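Local coordinates for cytosolic acyl coenzyme A thioester hydrolase (Mus musculus, PDB 2V1O), which hydrolyses long-chain acyl-CoA thioesters, palmitoyl-CoA above all, to free fatty acid and coenzyme A, its N-terminal hotdog domain being the part described here, at residues M25-C38 and V70-V84. Numbering follows the deposited sequence.
Sequences MIEEAGAIISTRHC and VSAEITYTSKHSVEV. With COA (coenzyme A), chain G.
I74 CD1 and T77 CG2 lie oblique to the H37 ring, with V82 CG2 farther off, while at the root of the side chain H37 CB lies 3.3 Å from I74 CD1. With CG anti to the backbone N, chi1 180° sets the ring, at the helix's last turn, beside the hairpin, and V122 and I125 add to its surroundings. The ring of H80, at the hairpin's turn, has K79 CG over one face and the 3'-phosphate of coenzyme A at its edge.

One turn before H37, I33 serves three neighbours with its branches: CD1 ends against the backbone carbonyl of A72, CG1 slides past I74 CG1, and CG2 lies 3.6 Å from V84 CG1. A branched chain suits a position facing both strands at once. Towards V70 the small residues A29 and A72 meet through their methyls, CB to CB at 4.1 Å, and G30, without a side chain, brings its CA to 4.2 Å from V84 CG1. V70 spreads its two methyls, CG1 on A29 and CG2 on the flexible thioether end of M25, whose CE is 3.6 Å away. S34 OG turns back to G30 O (2.7 Å), satisfying the hydroxyl within the helix and presenting CB to V82.

In the turn, S78 OG and H80 N both donate hydrogen bonds to O9A of the 3'-phosphate. T75 and Y76 both face E83 across the hairpin, a classic beta bulge. A helix lying along an antiparallel sheet, the axes of helix 25-38 and strand 70-77 approaching to 8.1 Å and crossing at -39°, is the hallmark of the hotdog fold, here with a coenzyme A phosphate site in the hairpin.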
loop_
_atom_site.group_PDB
_atom_site.type_symbol
_atom_site.label_atom_id
_atom_site.label_comp_id
_atom_site.label_asym_id
_atom_site.label_seq_id
_atom_site.Cartn_x
_atom_site.Cartn_y
_atom_site.Cartn_z
ATOM N N MET A 25 -3.472 -5.034 12.804
ATOM C CA MET A 25 -2.913 -4.075 13.776
ATOM C C MET A 25 -2.614 -4.764 15.111
ATOM O O MET A 25 -1.614 -4.483 15.759
ATOM C CB MET A 25 -3.882 -2.915 14.025
ATOM C CG MET A 25 -4.128 -1.972 12.832
ATOM S SD MET A 25 -5.016 -0.486 13.384
ATOM C CE MET A 25 -6.195 -1.241 14.497
ATOM N N ILE A 26 -3.510 -5.657 15.512
ATOM C CA ILE A 26 -3.333 -6.439 16.734
ATOM C C ILE A 26 -2.007 -7.206 16.676
ATOM O O ILE A 26 -1.217 -7.158 17.623
ATOM C CB ILE A 26 -4.517 -7.413 16.960
ATOM C CG1 ILE A 26 -5.783 -6.634 17.344
ATOM C CG2 ILE A 26 -4.190 -8.421 18.081
ATOM C CD1 ILE A 26 -7.069 -7.443 17.160
ATOM N N GLU A 27 -1.758 -7.884 15.556
ATOM C CA GLU A 27 -0.567 -8.736 15.422
ATOM C C GLU A 27 0.709 -7.894 15.347
ATOM O O GLU A 27 1.733 -8.283 15.900
ATOM C CB GLU A 27 -0.691 -9.682 14.230
ATOM C CG GLU A 27 0.197 -10.923 14.322
ATOM C CD GLU A 27 1.619 -10.678 13.836
ATOM O OE1 GLU A 27 1.791 -10.215 12.690
ATOM O OE2 GLU A 27 2.575 -10.955 14.599
ATOM N N GLU A 28 0.617 -6.731 14.706
ATOM C CA GLU A 28 1.736 -5.771 14.663
ATOM C C GLU A 28 2.184 -5.366 16.075
ATOM O O GLU A 28 3.384 -5.375 16.377
ATOM C CB GLU A 28 1.373 -4.554 13.801
ATOM C CG GLU A 28 1.233 -4.897 12.309
ATOM C CD GLU A 28 0.629 -3.777 11.461
ATOM O OE1 GLU A 28 -0.192 -2.970 11.972
ATOM O OE2 GLU A 28 0.959 -3.732 10.254
ATOM N N ALA A 29 1.218 -5.048 16.942
ATOM C CA ALA A 29 1.514 -4.726 18.337
ATOM C C ALA A 29 2.129 -5.920 19.052
ATOM O O ALA A 29 3.128 -5.765 19.752
ATOM C CB ALA A 29 0.266 -4.228 19.072
ATOM N N GLY A 30 1.552 -7.111 18.848
ATOM C CA GLY A 30 2.095 -8.332 19.429
ATOM C C GLY A 30 3.519 -8.619 18.991
ATOM O O GLY A 30 4.368 -9.007 19.813
ATOM N N ALA A 31 3.792 -8.414 17.707
ATOM C CA ALA A 31 5.104 -8.744 17.152
ATOM C C ALA A 31 6.183 -7.857 17.761
ATOM O O ALA A 31 7.255 -8.345 18.093
ATOM C CB ALA A 31 5.102 -8.619 15.629
ATOM N N ILE A 32 5.889 -6.565 17.912
ATOM C CA ILE A 32 6.866 -5.621 18.475
ATOM C C ILE A 32 7.195 -5.961 19.929
ATOM O O ILE A 32 8.373 -6.075 20.305
ATOM C CB ILE A 32 6.380 -4.158 18.383
ATOM C CG1 ILE A 32 6.449 -3.667 16.933
ATOM C CG2 ILE A 32 7.209 -3.243 19.308
ATOM C CD1 ILE A 32 5.566 -2.438 16.658
ATOM N N ILE A 33 6.153 -6.142 20.738
ATOM C CA ILE A 33 6.350 -6.309 22.183
ATOM C C ILE A 33 7.080 -7.629 22.484
ATOM O O ILE A 33 7.968 -7.687 23.347
ATOM C CB ILE A 33 5.006 -6.135 22.972
ATOM C CG1 ILE A 33 5.275 -5.761 24.441
ATOM C CG2 ILE A 33 4.087 -7.370 22.809
ATOM C CD1 ILE A 33 4.049 -5.206 25.180
ATOM N N SER A 34 6.745 -8.673 21.732
ATOM C CA SER A 34 7.327 -9.993 21.970
ATOM C C SER A 34 8.786 -10.064 21.483
ATOM O O SER A 34 9.647 -10.590 22.185
ATOM C CB SER A 34 6.450 -11.092 21.347
ATOM O OG SER A 34 6.303 -10.886 19.947
ATOM N N THR A 35 9.062 -9.518 20.296
ATOM C CA THR A 35 10.437 -9.467 19.775
ATOM C C THR A 35 11.357 -8.676 20.715
ATOM O O THR A 35 12.440 -9.146 21.059
ATOM C CB THR A 35 10.485 -8.901 18.340
ATOM O OG1 THR A 35 9.801 -9.802 17.455
ATOM C CG2 THR A 35 11.928 -8.716 17.869
ATOM N N ARG A 36 10.920 -7.490 21.150
ATOM C CA ARG A 36 11.711 -6.688 22.087
ATOM C C ARG A 36 12.024 -7.495 23.348
ATOM O O ARG A 36 13.179 -7.583 23.791
ATOM C CB ARG A 36 10.963 -5.406 22.469
ATOM C CG ARG A 36 11.804 -4.475 23.351
ATOM C CD ARG A 36 10.957 -3.448 24.073
ATOM N NE ARG A 36 10.371 -2.456 23.177
ATOM C CZ ARG A 36 9.082 -2.400 22.834
ATOM N NH1 ARG A 36 8.219 -3.296 23.298
ATOM N NH2 ARG A 36 8.657 -1.442 22.015
ATOM N N HIS A 37 10.991 -8.115 23.909
ATOM C CA HIS A 37 11.186 -8.904 25.103
ATOM C C HIS A 37 12.150 -10.072 24.916
ATOM O O HIS A 37 12.995 -10.334 25.780
ATOM C CB HIS A 37 9.877 -9.431 25.660
ATOM C CG HIS A 37 10.086 -10.246 26.887
ATOM N ND1 HIS A 37 10.080 -11.625 26.871
ATOM C CD2 HIS A 37 10.450 -9.883 28.138
ATOM C CE1 HIS A 37 10.367 -12.071 28.080
ATOM N NE2 HIS A 37 10.596 -11.037 28.867
ATOM N N CYS A 38 12.014 -10.783 23.799
ATOM C CA CYS A 38 12.835 -11.972 23.558
ATOM C C CYS A 38 14.321 -11.668 23.314
ATOM O O CYS A 38 15.175 -12.561 23.427
ATOM C CB CYS A 38 12.230 -12.820 22.437
ATOM S SG CYS A 38 10.716 -13.641 22.974
ATOM N N VAL A 70 -4.239 0.860 19.700
ATOM C CA VAL A 70 -3.845 -0.529 19.977
ATOM C C VAL A 70 -2.769 -0.566 21.060
ATOM O O VAL A 70 -1.731 0.099 20.952
ATOM C CB VAL A 70 -3.373 -1.267 18.689
ATOM C CG1 VAL A 70 -2.972 -2.709 19.012
ATOM C CG2 VAL A 70 -4.461 -1.254 17.634
ATOM N N SER A 71 -3.032 -1.327 22.114
ATOM C CA SER A 71 -2.116 -1.419 23.240
ATOM C C SER A 71 -1.890 -2.882 23.616
ATOM O O SER A 71 -2.818 -3.684 23.605
ATOM C CB SER A 71 -2.648 -0.610 24.425
ATOM O OG SER A 71 -3.880 -1.130 24.893
ATOM N N ALA A 72 -0.646 -3.211 23.949
ATOM C CA ALA A 72 -0.246 -4.588 24.200
ATOM C C ALA A 72 0.477 -4.721 25.529
ATOM O O ALA A 72 1.145 -3.787 25.995
ATOM C CB ALA A 72 0.651 -5.085 23.085
ATOM N N GLU A 73 0.356 -5.899 26.123
ATOM C CA GLU A 73 1.038 -6.197 27.377
ATOM C C GLU A 73 1.425 -7.674 27.382
ATOM O O GLU A 73 0.612 -8.522 27.031
ATOM C CB GLU A 73 0.119 -5.880 28.563
ATOM C CG GLU A 73 0.644 -6.361 29.915
ATOM C CD GLU A 73 -0.210 -5.936 31.099
ATOM O OE1 GLU A 73 -1.446 -5.786 30.960
ATOM O OE2 GLU A 73 0.369 -5.764 32.190
ATOM N N ILE A 74 2.666 -7.969 27.766
ATOM C CA ILE A 74 3.092 -9.351 27.965
ATOM C C ILE A 74 2.570 -9.790 29.331
ATOM O O ILE A 74 2.914 -9.198 30.356
ATOM C CB ILE A 74 4.632 -9.529 27.906
ATOM C CG1 ILE A 74 5.168 -9.156 26.517
ATOM C CG2 ILE A 74 5.019 -10.981 28.291
ATOM C CD1 ILE A 74 6.696 -8.967 26.461
ATOM N N THR A 75 1.739 -10.824 29.328
ATOM C CA THR A 75 1.040 -11.254 30.531
ATOM C C THR A 75 1.569 -12.575 31.081
ATOM O O THR A 75 1.309 -12.926 32.236
ATOM C CB THR A 75 -0.473 -11.329 30.275
ATOM O OG1 THR A 75 -0.723 -12.108 29.095
ATOM C CG2 THR A 75 -1.022 -9.920 30.072
ATOM N N TYR A 76 2.315 -13.305 30.249
ATOM C CA TYR A 76 2.954 -14.550 30.676
ATOM C C TYR A 76 4.129 -14.917 29.775
ATOM O O TYR A 76 4.140 -14.589 28.579
ATOM C CB TYR A 76 1.940 -15.715 30.715
ATOM C CG TYR A 76 2.493 -16.975 31.347
ATOM C CD1 TYR A 76 2.675 -17.061 32.729
ATOM C CD2 TYR A 76 2.866 -18.066 30.563
ATOM C CE1 TYR A 76 3.199 -18.199 33.311
ATOM C CE2 TYR A 76 3.394 -19.213 31.140
ATOM C CZ TYR A 76 3.552 -19.271 32.515
ATOM O OH TYR A 76 4.078 -20.392 33.095
ATOM N N THR A 77 5.122 -15.587 30.359
ATOM C CA THR A 77 6.160 -16.252 29.571
ATOM C C THR A 77 6.371 -17.684 30.070
ATOM O O THR A 77 6.422 -17.934 31.281
ATOM C CB THR A 77 7.517 -15.483 29.566
ATOM O OG1 THR A 77 8.054 -15.411 30.897
ATOM C CG2 THR A 77 7.370 -14.072 28.967
ATOM N N SER A 78 6.464 -18.617 29.127
ATOM C CA SER A 78 6.848 -19.993 29.415
ATOM C C SER A 78 8.319 -20.134 29.020
ATOM O O SER A 78 8.985 -19.124 28.748
ATOM C CB SER A 78 5.961 -20.977 28.647
ATOM O OG SER A 78 6.186 -20.889 27.243
ATOM N N LYS A 79 8.832 -21.366 28.980
ATOM C CA LYS A 79 10.240 -21.569 28.632
ATOM C C LYS A 79 10.580 -21.030 27.235
ATOM O O LYS A 79 11.625 -20.404 27.053
ATOM C CB LYS A 79 10.647 -23.042 28.755
ATOM C CG LYS A 79 12.153 -23.255 28.577
ATOM C CD LYS A 79 12.621 -24.643 28.971
ATOM C CE LYS A 79 14.102 -24.806 28.654
ATOM N NZ LYS A 79 14.642 -26.112 29.144
ATOM N N HIS A 80 9.685 -21.264 26.275
ATOM C CA HIS A 80 9.916 -20.907 24.872
ATOM C C HIS A 80 8.780 -20.127 24.212
ATOM O O HIS A 80 8.706 -20.066 22.980
ATOM C CB HIS A 80 10.192 -22.163 24.037
ATOM C CG HIS A 80 11.250 -23.052 24.604
ATOM N ND1 HIS A 80 12.595 -22.781 24.487
ATOM C CD2 HIS A 80 11.157 -24.216 25.290
ATOM C CE1 HIS A 80 13.288 -23.742 25.073
ATOM N NE2 HIS A 80 12.440 -24.624 25.568
ATOM N N SER A 81 7.900 -19.520 25.007
ATOM C CA SER A 81 6.778 -18.777 24.424
ATOM C C SER A 81 6.354 -17.558 25.256
ATOM O O SER A 81 6.660 -17.465 26.450
ATOM C CB SER A 81 5.581 -19.701 24.115
ATOM O OG SER A 81 4.745 -19.908 25.244
ATOM N N VAL A 82 5.649 -16.640 24.595
ATOM C CA VAL A 82 5.225 -15.364 25.172
ATOM C C VAL A 82 3.729 -15.193 24.950
ATOM O O VAL A 82 3.249 -15.318 23.819
ATOM C CB VAL A 82 5.950 -14.168 24.480
ATOM C CG1 VAL A 82 5.519 -12.803 25.096
ATOM C CG2 VAL A 82 7.469 -14.342 24.525
ATOM N N GLU A 83 2.996 -14.903 26.022
ATOM C CA GLU A 83 1.582 -14.576 25.906
ATOM C C GLU A 83 1.423 -13.058 25.920
ATOM O O GLU A 83 1.974 -12.377 26.793
ATOM C CB GLU A 83 0.777 -15.208 27.044
ATOM C CG GLU A 83 -0.726 -15.032 26.899
ATOM C CD GLU A 83 -1.475 -15.273 28.202
ATOM O OE1 GLU A 83 -1.071 -14.699 29.235
ATOM O OE2 GLU A 83 -2.461 -16.043 28.188
ATOM N N VAL A 84 0.685 -12.539 24.941
ATOM C CA VAL A 84 0.463 -11.095 24.814
ATOM C C VAL A 84 -1.034 -10.813 24.768
ATOM O O VAL A 84 -1.771 -11.443 24.000
ATOM C CB VAL A 84 1.139 -10.501 23.528
ATOM C CG1 VAL A 84 0.900 -8.987 23.445
ATOM C CG2 VAL A 84 2.655 -10.828 23.468
HETATM N N1A COA G . 0.515 -21.988 20.367
HETATM C C2A COA G . 1.213 -21.676 21.511
HETATM N N3A COA G . 2.467 -22.207 21.705
HETATM C C4A COA G . 3.001 -23.028 20.763
HETATM C C5A COA G . 2.319 -23.351 19.598
HETATM C C6A COA G . 1.057 -22.818 19.400
HETATM N N6A COA G . 0.354 -23.113 18.309
HETATM N N7A COA G . 3.104 -24.180 18.863
HETATM C C8A COA G . 4.255 -24.384 19.539
HETATM N N9A COA G . 4.198 -23.678 20.710
HETATM C C1B COA G . 5.265 -23.468 21.690
HETATM C C2B COA G . 5.481 -24.695 22.563
HETATM O O2B COA G . 4.514 -24.766 23.586
HETATM C C3B COA G . 6.908 -24.462 23.035
HETATM O O3B COA G . 6.965 -23.619 24.170
HETATM P P3B COA G . 7.247 -24.203 25.648
HETATM O O7A COA G . 6.053 -25.011 26.040
HETATM O O8A COA G . 8.474 -25.081 25.587
HETATM O O9A COA G . 7.440 -23.044 26.593
HETATM C C4B COA G . 7.548 -23.714 21.867
HETATM O O4B COA G . 6.495 -23.253 21.041
HETATM C C5B COA G . 8.508 -24.579 21.057
HETATM O O5B COA G . 7.920 -25.821 20.739
HETATM P P1A COA G . 8.689 -26.798 19.726
HETATM O O1A COA G . 10.162 -26.762 20.025
HETATM O O2A COA G . 8.073 -28.175 19.842
HETATM O O3A COA G . 8.451 -26.197 18.252
HETATM P P2A COA G . 7.223 -26.574 17.289
HETATM O O4A COA G . 5.945 -26.810 18.055
HETATM O O5A COA G . 7.573 -27.721 16.368
HETATM O O6A COA G . 7.117 -25.244 16.398
HETATM C CBP COA G . 6.558 -22.962 15.901
HETATM C CCP COA G . 6.605 -24.052 16.972
HETATM C CDP COA G . 5.734 -21.785 16.435
HETATM C CEP COA G . 7.998 -22.499 15.677
HETATM C CAP COA G . 5.939 -23.550 14.625
HETATM O OAP COA G . 4.636 -24.044 14.866
HETATM C C9P COA G . 5.901 -22.564 13.482
HETATM O O9P COA G . 7.077 -22.266 12.790
HETATM N N8P COA G . 4.726 -22.025 13.187
HETATM C C7P COA G . 4.590 -20.928 12.244
HETATM C C6P COA G . 4.963 -19.587 12.874
HETATM C C5P COA G . 4.765 -18.488 11.855
HETATM O O5P COA G . 5.551 -18.397 10.896
HETATM N N4P COA G . 3.730 -17.668 12.057
HETATM C C3P COA G . 3.109 -16.876 10.998
HETATM C C2P COA G . 2.464 -17.726 9.880
HETATM S S1P COA G . 1.860 -16.571 8.629
#